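Local coordinates for protein tetraacyldisaccharide 4'-kinase (Aquifex aeolicus, PDB 4ITL) that probably transfers the gamma-phosphate of ATP to the 4'-position of a tetraacyldisaccharide 1-phosphate, forming lipid IVA in the sixth and last step of lipid IVA biosynthesis, at residues Phe19-Tyr24 and Gln142-His147; Leu44-Ser49 and Ala167-Glu172; Tyr57-Leu62 and Val134-Asp139; Leu183-Gln188 and Thr201-Arg206. One frame throughout, in Å; residues are numbered along the deposited sequence.

Contact 1 (Phe19-Tyr24 and Gln142-His147); sequences FRNTLY and QHRKLH
Tyr24 and Arg144 lie antiparallel along one another, each setting aliphatic carbon against the flat group of the other. Arg144 CB stands over the middle of the Tyr24 ring, 3.4 Å from its centroid and 5° off the ring normal, which identifies a face-on CH-pi contact. Bends at chi2 and chi3 then fold the arginine back along the tyrosine, until its guanidinium carbon CZ lies 3.5 Å from Tyr24 CB; the ring and guanidinium planes are 24° apart. Beyond this point Arg144 meets Asn21 at about a right angle. It grips Asn21 OD1 side-on, with NE at 3.2 Å and NH1 at 3.0 Å, both from the same face of the amide. NH1 also forms a salt bridge with Asp25, while Asn21 ND2 is bonded to Glu172, so both ends of the amide are engaged. With alanine in place of Arg144, Asn21 OD1 would probably lose both of these donors and Asp25 its cationic mate, and a gap would open over the tyrosine ring. Arg20 approaches separately: CG anti to the backbone N (chi1 178°) and an extended chain carry its guanidinium to Gln142 O. NH1 and NH2 both donate to that Gln142 O, and the shorter bond, from NH2 at 2.9 Å, runs nearly along the C=O axis. Tyr24 OH rests 3.3 Å from Lys145 CB. The contact thus docks the N-terminal helix 11-25 onto the loop, with its type I turn from His143 to Leu146, that joins strand 134-137 to strand 150-155.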
# COMPACT_ATOMS: atom_id res chain seq x y z
N PHE A 19 -20.48 -16.66 -0.55
CA PHE A 19 -21.77 -16.33 0.05
C PHE A 19 -21.85 -14.84 0.37
O PHE A 19 -22.83 -14.15 0.02
CB PHE A 19 -22.00 -17.12 1.34
CG PHE A 19 -23.42 -17.04 1.84
CD1 PHE A 19 -24.45 -17.47 1.05
CD2 PHE A 19 -23.71 -16.50 3.07
CE1 PHE A 19 -25.76 -17.39 1.48
CE2 PHE A 19 -25.03 -16.41 3.51
CZ PHE A 19 -26.04 -16.86 2.71
N ARG A 20 -20.80 -14.35 1.00
CA ARG A 20 -20.70 -12.96 1.40
C ARG A 20 -20.80 -12.05 0.18
O ARG A 20 -21.55 -11.07 0.19
CB ARG A 20 -19.36 -12.75 2.13
CG ARG A 20 -19.10 -11.32 2.57
CD ARG A 20 -17.83 -11.22 3.35
NE ARG A 20 -17.58 -9.85 3.78
CZ ARG A 20 -16.98 -8.94 3.04
NH1 ARG A 20 -16.54 -9.23 1.82
NH2 ARG A 20 -16.82 -7.73 3.52
N ASN A 21 -20.04 -12.36 -0.86
CA ASN A 21 -20.07 -11.53 -2.06
C ASN A 21 -21.43 -11.55 -2.75
O ASN A 21 -21.85 -10.52 -3.29
CB ASN A 21 -18.95 -11.92 -3.03
CG ASN A 21 -17.63 -11.26 -2.67
OD1 ASN A 21 -17.57 -10.08 -2.33
ND2 ASN A 21 -16.55 -12.03 -2.72
N THR A 22 -22.10 -12.69 -2.75
CA THR A 22 -23.43 -12.77 -3.34
C THR A 22 -24.40 -11.92 -2.55
O THR A 22 -25.27 -11.27 -3.13
CB THR A 22 -24.02 -14.20 -3.34
OG1 THR A 22 -23.10 -15.10 -3.96
CG2 THR A 22 -25.31 -14.23 -4.11
N LEU A 23 -24.28 -11.93 -1.23
CA LEU A 23 -25.16 -11.10 -0.42
C LEU A 23 -24.94 -9.65 -0.85
O LEU A 23 -25.89 -8.95 -1.13
CB LEU A 23 -24.93 -11.30 1.08
CG LEU A 23 -25.34 -12.69 1.59
CD1 LEU A 23 -24.91 -12.90 3.04
CD2 LEU A 23 -26.82 -12.94 1.43
N TYR A 24 -23.68 -9.20 -0.93
CA TYR A 24 -23.45 -7.81 -1.34
C TYR A 24 -23.97 -7.57 -2.76
O TYR A 24 -24.56 -6.52 -3.06
CB TYR A 24 -21.97 -7.45 -1.24
CG TYR A 24 -21.61 -6.97 0.13
CD1 TYR A 24 -22.03 -5.72 0.57
CD2 TYR A 24 -20.89 -7.76 0.99
CE1 TYR A 24 -21.69 -5.26 1.83
CE2 TYR A 24 -20.53 -7.31 2.26
CZ TYR A 24 -20.95 -6.07 2.68
OH TYR A 24 -20.62 -5.61 3.94
N GLN A 142 -12.24 -5.52 -0.51
CA GLN A 142 -13.04 -6.45 0.26
C GLN A 142 -14.04 -5.72 1.22
O GLN A 142 -14.96 -6.35 1.73
CB GLN A 142 -12.19 -7.44 1.05
CG GLN A 142 -11.49 -8.50 0.21
CD GLN A 142 -10.25 -7.94 -0.54
OE1 GLN A 142 -9.61 -7.00 -0.06
NE2 GLN A 142 -9.98 -8.46 -1.73
N HIS A 143 -13.82 -4.43 1.45
CA HIS A 143 -14.65 -3.65 2.36
C HIS A 143 -15.90 -3.11 1.67
O HIS A 143 -16.06 -1.91 1.50
CB HIS A 143 -13.86 -2.50 2.97
CG HIS A 143 -14.41 -2.01 4.27
ND1 HIS A 143 -14.40 -2.77 5.41
CD2 HIS A 143 -14.98 -0.83 4.60
CE1 HIS A 143 -14.95 -2.09 6.40
NE2 HIS A 143 -15.30 -0.90 5.93
N ARG A 144 -16.79 -4.02 1.30
CA ARG A 144 -17.93 -3.71 0.44
C ARG A 144 -18.92 -2.75 1.08
O ARG A 144 -19.63 -2.03 0.40
CB ARG A 144 -18.62 -4.99 0.00
CG ARG A 144 -17.85 -5.72 -1.09
CD ARG A 144 -18.65 -5.79 -2.37
NE ARG A 144 -18.83 -7.17 -2.77
CZ ARG A 144 -19.60 -7.55 -3.77
NH1 ARG A 144 -19.69 -8.83 -4.06
NH2 ARG A 144 -20.28 -6.66 -4.47
N LYS A 145 -18.98 -2.77 2.40
CA LYS A 145 -19.98 -2.02 3.13
C LYS A 145 -19.78 -0.52 2.96
O LYS A 145 -20.64 0.25 3.34
CB LYS A 145 -20.01 -2.42 4.60
CG LYS A 145 -19.07 -1.64 5.50
CD LYS A 145 -18.78 -2.41 6.77
CE LYS A 145 -20.02 -2.57 7.63
NZ LYS A 145 -19.79 -3.46 8.79
N LEU A 146 -18.62 -0.11 2.46
CA LEU A 146 -18.45 1.30 2.11
C LEU A 146 -18.51 1.51 0.61
O LEU A 146 -17.70 0.97 -0.15
CB LEU A 146 -17.19 1.89 2.71
CG LEU A 146 -16.90 3.34 2.34
CD1 LEU A 146 -17.99 4.23 2.86
CD2 LEU A 146 -15.54 3.77 2.94
N HIS A 147 -19.50 2.28 0.17
CA HIS A 147 -19.60 2.67 -1.24
C HIS A 147 -18.33 3.33 -1.71
O HIS A 147 -17.79 4.16 -1.01
CB HIS A 147 -20.74 3.69 -1.43
CG HIS A 147 -20.82 4.22 -2.83
ND1 HIS A 147 -21.41 3.50 -3.86
CD2 HIS A 147 -20.33 5.35 -3.39
CE1 HIS A 147 -21.29 4.19 -4.98
NE2 HIS A 147 -20.64 5.31 -4.72

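Contact 2 (Leu44-Ser49 and Ala167-Glu172); sequences LSVGGS and AGNLRE. With ACP (phosphomethylphosphonic acid adenylate ester), chain B.
Asn169 begins the contact through its backbone, Asn169 O accepting from Val46 N at 3.0 Å. Its side chain crosses that of Val46 at about a right angle, so that Asn169 CB touches Val46 CG2 at 3.6 Å, while the amide nitrogen is bonded away to Asp162. At Leu170 the two backbones are nearest, with its CA 4.2 Å from Ser45 CA, a single bridge between loops running in roughly opposite directions. The Leu170 branch CD2 comes back to lie 3.9 Å from Ser45 CB; the hydroxyl of that serine is held by Asp159. Arg171 N closes the bridge with a short bond to Leu44 O, 2.7 Å long and 165° at the hydrogen. Its chain then passes Val46, CG meeting Val46 CG1 at 3.9 Å, and a bend at chi3 (-112°) turns the guanidinium so that its edge faces Ser45 O. Arg171 NE remains 3.8 Å from that Ser45 O, too far for a bond, and is buried without a partner; NH1 instead forms a salt bridge with Asp139. Glu172 packs loosely beside Leu44 and spends its carboxylate on Asn21, Gln142 and Arg179. The bridged loop 44-49 goes on through Gly47 and Gly48, both at positive phi, to Ser49, whose N donates to ACP O2B at 2.9 Å. A glycine-rich turn after strand 38-43, wrapping the beta-phosphate and leading into helix 51-61, is the P-loop (Walker A) of the P-loop NTPases, here backed by segment 167-172.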
# COMPACT_ATOMS: atom_id res chain seq x y z
N LEU A 44 -6.24 -8.49 -4.44
CA LEU A 44 -6.96 -9.75 -4.29
C LEU A 44 -6.23 -10.74 -3.42
O LEU A 44 -6.77 -11.80 -3.10
CB LEU A 44 -7.15 -10.43 -5.64
CG LEU A 44 -8.24 -10.03 -6.60
CD1 LEU A 44 -8.41 -11.17 -7.59
CD2 LEU A 44 -9.51 -9.75 -5.87
N SER A 45 -5.00 -10.42 -3.03
CA SER A 45 -4.18 -11.40 -2.34
C SER A 45 -3.42 -10.79 -1.18
O SER A 45 -3.28 -9.58 -1.07
CB SER A 45 -3.19 -12.08 -3.29
OG SER A 45 -2.35 -11.13 -3.92
N VAL A 46 -2.97 -11.66 -0.30
CA VAL A 46 -2.11 -11.25 0.81
C VAL A 46 -0.70 -11.31 0.28
O VAL A 46 -0.47 -12.01 -0.69
CB VAL A 46 -2.22 -12.24 1.98
CG1 VAL A 46 -3.61 -12.27 2.50
CG2 VAL A 46 -1.83 -13.62 1.52
N GLY A 47 0.25 -10.60 0.89
CA GLY A 47 1.65 -10.68 0.47
C GLY A 47 2.15 -9.42 -0.23
O GLY A 47 3.28 -9.36 -0.70
N GLY A 48 1.28 -8.44 -0.40
CA GLY A 48 1.68 -7.13 -0.88
C GLY A 48 1.53 -7.01 -2.39
O GLY A 48 1.92 -7.90 -3.13
N SER A 49 0.94 -5.90 -2.83
CA SER A 49 0.77 -5.65 -4.26
C SER A 49 1.12 -4.24 -4.71
O SER A 49 0.68 -3.82 -5.77
CB SER A 49 -0.66 -5.97 -4.67
OG SER A 49 -1.56 -5.14 -3.97
N ALA A 167 -4.67 -22.40 1.25
CA ALA A 167 -3.79 -23.12 0.33
C ALA A 167 -2.88 -22.15 -0.43
O ALA A 167 -1.67 -22.35 -0.52
CB ALA A 167 -4.61 -23.96 -0.64
N GLY A 168 -3.48 -21.08 -0.97
CA GLY A 168 -2.75 -20.07 -1.72
C GLY A 168 -2.88 -18.72 -1.05
O GLY A 168 -3.29 -18.64 0.11
N ASN A 169 -2.57 -17.65 -1.78
CA ASN A 169 -2.64 -16.29 -1.18
C ASN A 169 -3.87 -15.45 -1.58
O ASN A 169 -4.01 -14.31 -1.11
CB ASN A 169 -1.38 -15.47 -1.52
CG ASN A 169 -0.09 -16.20 -1.16
OD1 ASN A 169 0.28 -16.27 0.01
ND2 ASN A 169 0.59 -16.72 -2.16
N LEU A 170 -4.76 -15.98 -2.41
CA LEU A 170 -5.94 -15.18 -2.76
C LEU A 170 -6.92 -15.02 -1.60
O LEU A 170 -7.21 -15.97 -0.88
CB LEU A 170 -6.63 -15.76 -3.97
CG LEU A 170 -5.77 -15.92 -5.22
CD1 LEU A 170 -6.64 -16.40 -6.37
CD2 LEU A 170 -5.11 -14.63 -5.61
N ARG A 171 -7.38 -13.78 -1.39
CA ARG A 171 -8.38 -13.47 -0.41
C ARG A 171 -9.80 -13.73 -0.98
O ARG A 171 -10.75 -13.85 -0.23
CB ARG A 171 -8.28 -12.00 -0.04
CG ARG A 171 -7.04 -11.62 0.74
CD ARG A 171 -7.28 -10.28 1.47
NE ARG A 171 -6.48 -9.17 0.96
CZ ARG A 171 -6.65 -7.89 1.29
NH1 ARG A 171 -5.85 -6.98 0.76
NH2 ARG A 171 -7.61 -7.51 2.14
N GLU A 172 -9.90 -13.73 -2.31
CA GLU A 172 -11.16 -13.95 -3.04
C GLU A 172 -10.83 -14.61 -4.36
O GLU A 172 -9.72 -14.45 -4.86
CB GLU A 172 -11.81 -12.62 -3.39
CG GLU A 172 -12.01 -11.69 -2.29
CD GLU A 172 -12.93 -10.55 -2.70
OE1 GLU A 172 -12.48 -9.37 -2.73
OE2 GLU A 172 -14.12 -10.85 -2.98
PG ACP B . 0.26 -4.55 2.23
O1G ACP B . -0.15 -4.30 3.67
O2G ACP B . -0.79 -5.34 1.42
O3G ACP B . 1.57 -5.40 2.27
PB ACP B . 1.53 -2.95 -0.00
O1B ACP B . 1.61 -1.50 -0.45
O2B ACP B . 0.69 -3.67 -1.06
C3B ACP B . 0.57 -2.87 1.54
PA ACP B . 4.23 -3.42 -0.61
O1A ACP B . 4.30 -3.52 -2.12
O2A ACP B . 5.09 -4.39 0.11
O3A ACP B . 2.81 -3.85 0.03
O5' ACP B . 4.63 -1.94 -0.21
C5' ACP B . 4.84 -1.65 1.17
C4' ACP B . 5.94 -0.60 1.35
O4' ACP B . 7.14 -1.36 1.52
C3' ACP B . 6.21 0.31 0.20
O3' ACP B . 5.47 1.45 0.19
C2' ACP B . 7.67 0.60 0.39
O2' ACP B . 7.98 1.55 1.36
C1' ACP B . 8.16 -0.72 0.83
N9 ACP B . 8.64 -1.58 -0.25
C8 ACP B . 8.11 -2.74 -0.70
N7 ACP B . 8.88 -3.23 -1.70
C5 ACP B . 9.93 -2.40 -1.87
C6 ACP B . 11.03 -2.38 -2.72
N6 ACP B . 11.21 -3.43 -3.70
N1 ACP B . 11.90 -1.37 -2.66
C2 ACP B . 11.75 -0.35 -1.78
N3 ACP B . 10.70 -0.33 -0.92
C4 ACP B . 9.79 -1.33 -0.96

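Contact 3 (Tyr57-Leu62 and Val134-Asp139); sequences YLADLL and VFILDD
Leu58, whose CB is directed toward the strand, makes its approach with that atom, Leu58 CB lying 4.3 Å from Ile136 CD1. One residue on, Ala59 offers a small surface: Ala59 CB is 4.5 Å from Ile136 CD1, and Ile136 CD1 also comes within 4.2 Å of Ala59 N, so the isoleucine reaches the helix backbone. The reach follows from the isoleucine torsions, with CG1 anti to the carbonyl carbon (chi1 -59°) and CD1 carried outward by an extended chi2 of 163°. Leu62, the first residue to leave helical angles, closes the row. Leu62 CD1 lies 4.1 Å from Val134 CG1, where the two side chains cross at about a right angle, and 4.2 Å from Ile136 CD1, which it meets tip to tip. No hydrogen bond spans the contact, and all five touching residues are buried; Ile310 of helix 303-311 also borders Leu58 and Leu62. Strand 134-137 pairs in parallel with strands 38-43 and 67-71, and leads to Asp139, which bridges to Lys51 at the start of the packed helix. A helix after the P-loop, lying on a hydrophobic parallel strand followed by two aspartates, is consistent with the Walker A and B elements of a P-loop NTPase.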
# COMPACT_ATOMS: atom_id res chain seq x y z
N TYR A 57 0.86 7.68 -5.17
CA TYR A 57 0.81 8.21 -6.52
C TYR A 57 -0.51 8.94 -6.74
O TYR A 57 -0.53 10.09 -7.17
CB TYR A 57 0.98 7.05 -7.50
CG TYR A 57 0.73 7.41 -8.93
CD1 TYR A 57 1.73 7.95 -9.72
CD2 TYR A 57 -0.53 7.21 -9.49
CE1 TYR A 57 1.49 8.28 -11.04
CE2 TYR A 57 -0.80 7.55 -10.78
CZ TYR A 57 0.22 8.08 -11.56
OH TYR A 57 -0.08 8.39 -12.85
N LEU A 58 -1.60 8.29 -6.37
CA LEU A 58 -2.92 8.88 -6.46
C LEU A 58 -2.98 10.19 -5.67
O LEU A 58 -3.44 11.23 -6.18
CB LEU A 58 -3.92 7.86 -5.91
CG LEU A 58 -5.25 7.72 -6.55
CD1 LEU A 58 -5.11 7.63 -8.08
CD2 LEU A 58 -5.87 6.46 -5.92
N ALA A 59 -2.47 10.17 -4.45
CA ALA A 59 -2.51 11.38 -3.62
C ALA A 59 -1.82 12.53 -4.31
O ALA A 59 -2.29 13.67 -4.25
CB ALA A 59 -1.91 11.12 -2.26
N ASP A 60 -0.72 12.25 -5.01
CA ASP A 60 -0.03 13.29 -5.78
C ASP A 60 -0.81 13.77 -6.98
O ASP A 60 -0.77 14.96 -7.28
CB ASP A 60 1.37 12.84 -6.21
CG ASP A 60 2.36 12.85 -5.06
OD1 ASP A 60 2.30 13.81 -4.24
OD2 ASP A 60 3.18 11.91 -4.95
N LEU A 61 -1.58 12.89 -7.62
CA LEU A 61 -2.47 13.30 -8.70
C LEU A 61 -3.47 14.31 -8.17
O LEU A 61 -3.88 15.22 -8.88
CB LEU A 61 -3.20 12.10 -9.30
CG LEU A 61 -2.36 11.13 -10.12
CD1 LEU A 61 -3.27 10.17 -10.86
CD2 LEU A 61 -1.46 11.86 -11.09
N LEU A 62 -3.88 14.12 -6.93
CA LEU A 62 -5.07 14.76 -6.37
C LEU A 62 -4.71 16.00 -5.57
O LEU A 62 -5.48 16.46 -4.74
CB LEU A 62 -5.85 13.77 -5.52
CG LEU A 62 -6.62 12.71 -6.31
CD1 LEU A 62 -7.22 11.68 -5.39
CD2 LEU A 62 -7.69 13.36 -7.16
N VAL A 134 -11.97 14.40 -0.82
CA VAL A 134 -11.91 13.06 -1.41
C VAL A 134 -11.25 12.08 -0.42
O VAL A 134 -10.25 12.40 0.20
CB VAL A 134 -11.17 13.06 -2.79
CG1 VAL A 134 -9.71 13.53 -2.65
CG2 VAL A 134 -11.25 11.70 -3.49
N PHE A 135 -11.84 10.90 -0.28
CA PHE A 135 -11.22 9.83 0.48
C PHE A 135 -10.58 8.78 -0.43
O PHE A 135 -11.14 8.44 -1.47
CB PHE A 135 -12.24 9.14 1.33
CG PHE A 135 -12.75 9.96 2.46
CD1 PHE A 135 -11.95 10.23 3.54
CD2 PHE A 135 -14.05 10.45 2.44
CE1 PHE A 135 -12.44 10.99 4.60
CE2 PHE A 135 -14.54 11.21 3.48
CZ PHE A 135 -13.74 11.45 4.57
N ILE A 136 -9.41 8.29 -0.03
CA ILE A 136 -8.81 7.12 -0.65
C ILE A 136 -8.74 6.00 0.38
O ILE A 136 -8.11 6.17 1.45
CB ILE A 136 -7.38 7.40 -1.14
CG1 ILE A 136 -7.35 8.54 -2.17
CG2 ILE A 136 -6.77 6.16 -1.75
CD1 ILE A 136 -5.93 9.11 -2.37
N LEU A 137 -9.30 4.87 0.07
CA LEU A 137 -9.16 3.73 0.90
C LEU A 137 -7.91 2.99 0.47
O LEU A 137 -7.75 2.73 -0.68
CB LEU A 137 -10.31 2.79 0.79
CG LEU A 137 -11.75 3.28 0.78
CD1 LEU A 137 -12.70 2.14 0.86
CD2 LEU A 137 -12.00 4.26 1.85
N ASP A 138 -7.05 2.64 1.41
CA ASP A 138 -5.73 2.16 1.08
C ASP A 138 -5.73 0.67 0.91
O ASP A 138 -4.88 0.16 0.24
CB ASP A 138 -4.68 2.63 2.07
CG ASP A 138 -4.55 1.77 3.26
OD1 ASP A 138 -5.54 1.47 3.88
OD2 ASP A 138 -3.46 1.40 3.62
N ASP A 139 -6.66 -0.00 1.55
CA ASP A 139 -6.91 -1.42 1.30
C ASP A 139 -8.41 -1.79 1.29
O ASP A 139 -8.91 -2.40 2.22
CB ASP A 139 -6.17 -2.26 2.34
CG ASP A 139 -6.14 -3.72 2.00
OD1 ASP A 139 -6.16 -4.06 0.80
OD2 ASP A 139 -6.08 -4.54 2.93

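Contact 4 (Leu183-Gln188 and Thr201-Arg206); sequences LVLTYQ and TFKMFR. With ACP (phosphomethylphosphonic acid adenylate ester), chain B.
Met204 N donates to Leu185 O at 2.9 Å, the last of three main-chain bonds in a parallel beta-strand pair whose short axes diverge by 36°. The register runs Leu183 with Thr201, Val184 with Phe202 and Leu185 with Lys203. On the face carrying Val184 and Phe202, Val184 CG1 packs on Met204 CB at 3.6 Å, and Phe54 of helix 51-61 lies against both. Past the paired strands, Gln188 continues the contact. Gln188 CB sits over the face of the Phe205 ring, 3.4 Å from the centroid and 19° off the normal. Gln188 CG is 3.3 Å from Met204 O, which also accepts a weak bond from Gln188 N. A bend at chi2 turns the amide across Lys203, so that Gln188 CD lies 3.8 Å from Lys203 CD. At the tip OE1 is taken by Phe193 N, and Gln188 NE2 returns a weak bond to Leu185 O at 3.2 Å. A serine at Phe205 would remove the ring under Gln188 CB and would probably leave that glutamine freer to shift on Met204 O. Tyr187, next to Gln188 in sequence, leads to the nucleotide. A water joins Tyr187 N, weakly, to Met204 O. Tyr187 CE1 stands over the centre of one face of the Arg206 guanidinium, ring and guanidinium planes inclined at 29°, while N7 of the ACP adenine lies at that group's edge and Gln240 bonds its NH2. Tyr187 OH donates to the alpha-phosphate oxygen ACP O1A, the two oxygens 2.6 Å apart.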
# COMPACT_ATOMS: atom_id res chain seq x y z
N LEU A 183 -8.21 -1.74 -13.44
CA LEU A 183 -7.14 -2.61 -13.02
C LEU A 183 -5.76 -1.95 -13.16
O LEU A 183 -5.46 -1.30 -14.19
CB LEU A 183 -7.16 -3.84 -13.93
CG LEU A 183 -8.48 -4.60 -13.91
CD1 LEU A 183 -8.32 -5.82 -14.80
CD2 LEU A 183 -8.80 -5.00 -12.50
N VAL A 184 -4.91 -2.17 -12.18
CA VAL A 184 -3.54 -1.69 -12.24
C VAL A 184 -2.64 -2.92 -12.18
O VAL A 184 -2.69 -3.66 -11.22
CB VAL A 184 -3.23 -0.71 -11.10
CG1 VAL A 184 -1.69 -0.34 -11.05
CG2 VAL A 184 -4.12 0.53 -11.25
N LEU A 185 -1.84 -3.16 -13.22
CA LEU A 185 -0.99 -4.33 -13.24
C LEU A 185 0.37 -3.96 -12.65
O LEU A 185 1.18 -3.25 -13.29
CB LEU A 185 -0.86 -4.87 -14.67
CG LEU A 185 -2.18 -4.99 -15.46
CD1 LEU A 185 -2.00 -5.54 -16.91
CD2 LEU A 185 -3.16 -5.83 -14.73
N THR A 186 0.61 -4.41 -11.43
CA THR A 186 1.79 -3.95 -10.66
C THR A 186 3.06 -4.81 -10.73
O THR A 186 3.09 -5.91 -11.32
CB THR A 186 1.47 -3.82 -9.16
OG1 THR A 186 1.02 -5.09 -8.69
CG2 THR A 186 0.39 -2.83 -8.94
N TYR A 187 4.11 -4.27 -10.12
CA TYR A 187 5.43 -4.87 -10.10
C TYR A 187 5.96 -5.16 -11.47
O TYR A 187 6.67 -6.15 -11.65
CB TYR A 187 5.44 -6.16 -9.28
CG TYR A 187 5.14 -5.98 -7.82
CD1 TYR A 187 5.13 -4.72 -7.23
CD2 TYR A 187 4.83 -7.07 -7.03
CE1 TYR A 187 4.85 -4.58 -5.88
CE2 TYR A 187 4.55 -6.94 -5.70
CZ TYR A 187 4.56 -5.70 -5.11
OH TYR A 187 4.27 -5.60 -3.75
N GLN A 188 5.64 -4.31 -12.45
CA GLN A 188 6.07 -4.58 -13.84
C GLN A 188 7.61 -4.58 -13.99
O GLN A 188 8.12 -5.25 -14.88
CB GLN A 188 5.47 -3.55 -14.81
CG GLN A 188 3.94 -3.63 -14.97
CD GLN A 188 3.52 -4.92 -15.68
OE1 GLN A 188 4.24 -5.41 -16.52
NE2 GLN A 188 2.38 -5.48 -15.30
N THR A 201 -7.22 -0.64 -18.07
CA THR A 201 -6.11 -1.35 -17.45
C THR A 201 -4.82 -0.51 -17.60
O THR A 201 -4.57 0.05 -18.66
CB THR A 201 -5.92 -2.77 -18.10
OG1 THR A 201 -7.11 -3.55 -17.93
CG2 THR A 201 -4.76 -3.54 -17.47
N PHE A 202 -4.03 -0.43 -16.54
CA PHE A 202 -2.86 0.42 -16.47
C PHE A 202 -1.68 -0.30 -15.86
O PHE A 202 -1.75 -0.75 -14.75
CB PHE A 202 -3.17 1.61 -15.57
CG PHE A 202 -4.33 2.38 -16.04
CD1 PHE A 202 -4.18 3.34 -17.02
CD2 PHE A 202 -5.59 2.09 -15.56
CE1 PHE A 202 -5.28 4.04 -17.50
CE2 PHE A 202 -6.69 2.78 -16.04
CZ PHE A 202 -6.54 3.75 -17.01
N LYS A 203 -0.57 -0.37 -16.56
CA LYS A 203 0.63 -0.95 -15.95
C LYS A 203 1.32 0.02 -14.99
O LYS A 203 1.48 1.21 -15.31
CB LYS A 203 1.60 -1.35 -17.06
CG LYS A 203 1.16 -2.54 -17.88
CD LYS A 203 2.35 -3.02 -18.72
CE LYS A 203 1.97 -4.09 -19.71
NZ LYS A 203 3.00 -4.12 -20.77
N MET A 204 1.74 -0.49 -13.83
CA MET A 204 2.47 0.32 -12.85
C MET A 204 3.92 -0.13 -12.72
O MET A 204 4.19 -1.33 -12.58
CB MET A 204 1.84 0.20 -11.47
CG MET A 204 2.57 0.97 -10.40
SD MET A 204 1.60 0.95 -8.89
CE MET A 204 2.81 0.53 -7.68
N PHE A 205 4.84 0.83 -12.76
CA PHE A 205 6.28 0.57 -12.64
C PHE A 205 6.85 1.34 -11.45
O PHE A 205 6.46 2.47 -11.19
CB PHE A 205 7.01 1.01 -13.91
CG PHE A 205 6.77 0.13 -15.11
CD1 PHE A 205 7.64 -0.90 -15.44
CD2 PHE A 205 5.67 0.33 -15.91
CE1 PHE A 205 7.41 -1.70 -16.59
CE2 PHE A 205 5.45 -0.44 -17.04
CZ PHE A 205 6.32 -1.46 -17.37
N ARG A 206 7.77 0.71 -10.72
CA ARG A 206 8.53 1.37 -9.69
C ARG A 206 9.90 1.68 -10.23
O ARG A 206 10.64 0.77 -10.64
CB ARG A 206 8.61 0.50 -8.43
CG ARG A 206 7.25 0.33 -7.76
CD ARG A 206 7.30 -0.58 -6.54
NE ARG A 206 7.83 -1.88 -6.91
CZ ARG A 206 8.14 -2.82 -6.04
NH1 ARG A 206 7.93 -2.63 -4.75
NH2 ARG A 206 8.65 -3.97 -6.45
PG ACP B . 0.26 -4.55 2.23
O1G ACP B . -0.15 -4.30 3.67
O2G ACP B . -0.79 -5.34 1.42
O3G ACP B . 1.57 -5.40 2.27
PB ACP B . 1.53 -2.95 -0.00
O1B ACP B . 1.61 -1.50 -0.45
O2B ACP B . 0.69 -3.67 -1.06
C3B ACP B . 0.57 -2.87 1.54
PA ACP B . 4.23 -3.42 -0.61
O1A ACP B . 4.30 -3.52 -2.12
O2A ACP B . 5.09 -4.39 0.11
O3A ACP B . 2.81 -3.85 0.03
O5' ACP B . 4.63 -1.94 -0.21
C5' ACP B . 4.84 -1.65 1.17
C4' ACP B . 5.94 -0.60 1.35
O4' ACP B . 7.14 -1.36 1.52
C3' ACP B . 6.21 0.31 0.20
O3' ACP B . 5.47 1.45 0.19
C2' ACP B . 7.67 0.60 0.39
O2' ACP B . 7.98 1.55 1.36
C1' ACP B . 8.16 -0.72 0.83
N9 ACP B . 8.64 -1.58 -0.25
C8 ACP B . 8.11 -2.74 -0.70
N7 ACP B . 8.88 -3.23 -1.70
C5 ACP B . 9.93 -2.40 -1.87
C6 ACP B . 11.03 -2.38 -2.72
N6 ACP B . 11.21 -3.43 -3.70
N1 ACP B . 11.90 -1.37 -2.66
C2 ACP B . 11.75 -0.35 -1.78
N3 ACP B . 10.70 -0.33 -0.92
C4 ACP B . 9.79 -1.33 -0.96
O HOH W 1 5.23 -1.67 -10.03

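How the contacts relate
Contacts 1 and 2 interleave along the chain, contact 3 is nested inside the loops both close, and contact 4 follows all three. Contacts 1 and 2, with centres about 17 Å apart, meet at Glu172. Contact 2 is joined to contact 3 at Asp139, although their centres lie about 22 Å apart, on opposite sides of the chain's centre. Contacts 1 and 3, also about 22 Å apart between centres, touch where Leu146 packs on Leu137. Contacts 2 and 4 both touch ACP, meeting where the P-loop approaches Thr186 and Tyr187. Contacts 3 and 4 are not in touch but involve strands linked through 38-43 and 150-155. The nucleotide site is therefore framed by loops emerging from these connected strands.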